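Local coordinates for uncharacterized protein (Arthrobacter sp., PDB 3BL4), which is of unknown function but probably has a STAS-like fold and assembles as two chains, at residues Q78-G86 and D116-T124. Residues are numbered along the deposited sequence; the frame is centred on the assembly and turned at random.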
loop_
_atom_site.group_PDB
_atom_site.type_symbol
_atom_site.label_atom_id
_atom_site.label_comp_id
_atom_site.label_asym_id
_atom_site.label_seq_id
_atom_site.Cartn_x
_atom_site.Cartn_y
_atom_site.Cartn_z
ATOM N N GLN A 78 -1.199 -13.131 12.579
ATOM C CA GLN A 78 -1.263 -13.417 14.021
ATOM C C GLN A 78 -1.224 -12.170 14.917
ATOM O O GLN A 78 -1.323 -12.290 16.131
ATOM C CB GLN A 78 -0.138 -14.383 14.424
ATOM C CG GLN A 78 -0.319 -15.799 13.887
ATOM C CD GLN A 78 -1.663 -16.374 14.267
ATOM O OE1 GLN A 78 -1.936 -16.617 15.439
ATOM N NE2 GLN A 78 -2.520 -16.568 13.280
ATOM N N ALA A 79 -1.067 -10.990 14.324
ATOM C CA ALA A 79 -1.099 -9.732 15.055
ATOM C C ALA A 79 -2.551 -9.317 15.324
ATOM O O ALA A 79 -3.368 -9.329 14.424
ATOM C CB ALA A 79 -0.384 -8.662 14.265
ATOM N N SER A 80 -2.871 -8.941 16.553
ATOM C CA SER A 80 -4.245 -8.553 16.913
ATOM C C SER A 80 -4.512 -7.063 16.676
ATOM O O SER A 80 -5.663 -6.650 16.491
ATOM C CB SER A 80 -4.525 -8.895 18.379
ATOM O OG SER A 80 -3.589 -8.236 19.219
ATOM N N ARG A 81 -3.456 -6.257 16.728
ATOM C CA ARG A 81 -3.495 -4.862 16.300
ATOM C C ARG A 81 -2.069 -4.447 16.009
ATOM O O ARG A 81 -1.143 -5.070 16.525
ATOM C CB ARG A 81 -4.139 -3.962 17.360
ATOM C CG ARG A 81 -3.565 -4.079 18.742
ATOM C CD ARG A 81 -4.588 -3.728 19.843
ATOM N NE ARG A 81 -4.865 -2.286 19.952
ATOM C CZ ARG A 81 -6.004 -1.681 19.620
ATOM N NH1 ARG A 81 -7.026 -2.362 19.121
ATOM N NH2 ARG A 81 -6.131 -0.368 19.800
ATOM N N ILE A 82 -1.864 -3.442 15.164
ATOM C CA ILE A 82 -0.484 -3.083 14.774
ATOM C C ILE A 82 -0.221 -1.591 14.916
ATOM O O ILE A 82 -0.926 -0.806 14.343
ATOM C CB ILE A 82 -0.153 -3.503 13.335
ATOM C CG1 ILE A 82 -0.453 -4.994 13.112
ATOM C CG2 ILE A 82 1.301 -3.186 13.021
ATOM C CD1 ILE A 82 -0.021 -5.518 11.748
ATOM N N ALA A 83 0.774 -1.216 15.720
ATOM C CA ALA A 83 1.205 0.170 15.831
ATOM C C ALA A 83 2.480 0.256 15.033
ATOM O O ALA A 83 3.407 -0.504 15.282
ATOM C CB ALA A 83 1.471 0.559 17.283
ATOM N N LEU A 84 2.537 1.165 14.071
ATOM C CA LEU A 84 3.735 1.327 13.292
ATOM C C LEU A 84 4.381 2.619 13.741
ATOM O O LEU A 84 3.775 3.677 13.647
ATOM C CB LEU A 84 3.417 1.314 11.796
ATOM C CG LEU A 84 2.698 0.021 11.380
ATOM C CD1 LEU A 84 1.190 0.213 11.404
ATOM C CD2 LEU A 84 3.144 -0.504 10.035
ATOM N N LEU A 85 5.606 2.517 14.251
ATOM C CA LEU A 85 6.269 3.636 14.897
ATOM C C LEU A 85 7.354 4.198 14.010
ATOM O O LEU A 85 8.308 3.493 13.679
ATOM C CB LEU A 85 6.874 3.160 16.205
ATOM C CG LEU A 85 7.781 4.103 17.012
ATOM C CD1 LEU A 85 6.964 5.287 17.502
ATOM C CD2 LEU A 85 8.439 3.333 18.159
ATOM N N GLY A 86 7.220 5.470 13.638
ATOM C CA GLY A 86 8.282 6.178 12.896
ATOM C C GLY A 86 8.978 7.282 13.669
ATOM O O GLY A 86 8.731 7.466 14.843
ATOM N N ASP A 116 2.881 6.636 23.178
ATOM C CA ASP A 116 1.531 6.641 22.625
ATOM C C ASP A 116 1.237 5.313 21.933
ATOM O O ASP A 116 0.159 4.740 22.119
ATOM C CB ASP A 116 1.329 7.817 21.660
ATOM C CG ASP A 116 1.054 9.138 22.378
ATOM O OD1 ASP A 116 0.903 9.141 23.619
ATOM O OD2 ASP A 116 0.965 10.180 21.685
ATOM N N ALA A 117 2.217 4.813 21.184
ATOM C CA ALA A 117 2.093 3.540 20.470
ATOM C C ALA A 117 1.734 2.417 21.426
ATOM O O ALA A 117 0.786 1.666 21.202
ATOM C CB ALA A 117 3.406 3.217 19.710
ATOM N N LEU A 118 2.488 2.333 22.522
ATOM C CA LEU A 118 2.314 1.274 23.507
ATOM C C LEU A 118 1.018 1.393 24.257
ATOM O O LEU A 118 0.417 0.377 24.630
ATOM C CB LEU A 118 3.445 1.307 24.517
ATOM C CG LEU A 118 4.807 0.918 23.961
ATOM C CD1 LEU A 118 5.874 1.178 25.030
ATOM C CD2 LEU A 118 4.790 -0.535 23.515
ATOM N N THR A 119 0.606 2.626 24.535
ATOM C CA THR A 119 -0.643 2.834 25.234
ATOM C C THR A 119 -1.760 2.328 24.344
ATOM O O THR A 119 -2.631 1.599 24.789
ATOM C CB THR A 119 -0.872 4.309 25.588
ATOM O OG1 THR A 119 0.244 4.793 26.347
ATOM C CG2 THR A 119 -2.170 4.478 26.407
ATOM N N TRP A 120 -1.704 2.691 23.068
ATOM C CA TRP A 120 -2.739 2.307 22.123
ATOM C C TRP A 120 -2.795 0.785 21.909
ATOM O O TRP A 120 -3.886 0.195 21.837
ATOM C CB TRP A 120 -2.527 3.039 20.808
ATOM C CG TRP A 120 -3.568 2.728 19.796
ATOM C CD1 TRP A 120 -4.826 3.256 19.711
ATOM C CD2 TRP A 120 -3.443 1.806 18.715
ATOM N NE1 TRP A 120 -5.483 2.723 18.621
ATOM C CE2 TRP A 120 -4.661 1.824 18.004
ATOM C CE3 TRP A 120 -2.428 0.946 18.290
ATOM C CZ2 TRP A 120 -4.883 1.024 16.890
ATOM C CZ3 TRP A 120 -2.648 0.154 17.185
ATOM C CH2 TRP A 120 -3.860 0.201 16.493
ATOM N N LEU A 121 -1.621 0.170 21.820
ATOM C CA LEU A 121 -1.489 -1.276 21.707
ATOM C C LEU A 121 -2.068 -2.031 22.901
ATOM O O LEU A 121 -2.528 -3.156 22.745
ATOM C CB LEU A 121 -0.009 -1.677 21.520
ATOM C CG LEU A 121 0.568 -1.611 20.106
ATOM C CD1 LEU A 121 2.014 -2.092 20.090
ATOM C CD2 LEU A 121 -0.270 -2.391 19.112
ATOM N N ALA A 122 -2.044 -1.418 24.083
ATOM C CA ALA A 122 -2.567 -2.038 25.303
ATOM C C ALA A 122 -4.084 -1.939 25.497
ATOM O O ALA A 122 -4.606 -2.537 26.433
ATOM C CB ALA A 122 -1.840 -1.483 26.529
ATOM N N LEU A 123 -4.790 -1.196 24.642
ATOM C CA LEU A 123 -6.268 -1.212 24.622
ATOM C C LEU A 123 -6.719 -2.505 23.943
ATOM O O LEU A 123 -7.198 -2.519 22.812
ATOM C CB LEU A 123 -6.841 -0.001 23.882
ATOM C CG LEU A 123 -6.421 1.395 24.360
ATOM C CD1 LEU A 123 -6.745 2.418 23.274
ATOM C CD2 LEU A 123 -7.083 1.775 25.681
ATOM N N THR A 124 -6.555 -3.596 24.669
ATOM C CA THR A 124 -6.613 -4.939 24.119
ATOM C C THR A 124 -7.880 -5.647 24.627
ATOM O O THR A 124 -8.945 -5.022 24.798
ATOM C CB THR A 124 -5.311 -5.707 24.530
ATOM O OG1 THR A 124 -5.158 -6.908 23.767
ATOM C CG2 THR A 124 -5.320 -6.032 26.026
HETATM O O HOH W 1 -4.845 -8.316 21.474
#
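The guanidinium of R81 is sandwiched between the indole of W120 and the carbonyl oxygen of L123. L123 O sits 3.5 Å above the centre of one face; against the opposite face lies the six-membered ring of W120, in a cation-pi contact with R81 CZ 4.1 Å from the ring centroid and almost straight over it. The two planes are tilted 39° from each other, and R81 NH2 comes closest to the indole, 3.2 Å from W120 CE2. At the edge of the guanidinium, in its plane, is L121 CA, while the backbone N of A83 faces the rim of the indole.

R81 also grips W120 O side-on, R81 NE at 3.3 Å and R81 NH2 at 3.1 Å. Both bonds are well bent, and NH2 approaches from above the carbonyl plane. The same oxygen accepts L123 N, so three donors converge on a carbonyl in the last turn of the helix, and R81 probably offsets the partial negative charge there. A bend at chi3 turns the guanidinium onto that carbonyl; R81 CG lies against L121 CD2, the two side chains running in opposite directions.

Further along, contact becomes apolar. A83 CB nestles against L121 CG (3.7 Å) and W120 CE3, with A117 CB 4.1 Å away; two alanines here let helix and strand come close. W120 reaches the strand because its CG is anti to the backbone N (chi1 -178°), and its ring also meets F111. At the other end, a water joins S80 OG to T124 OG1.

Strand 82-85 and helix 116-121 run antiparallel (177°), their axes 8.5 Å apart. Helices 92-102 and 114-121 lie on opposite faces of strand 79-85, in a sheet that continues into the second subunit, an alpha/beta packing consistent with a STAS-like fold.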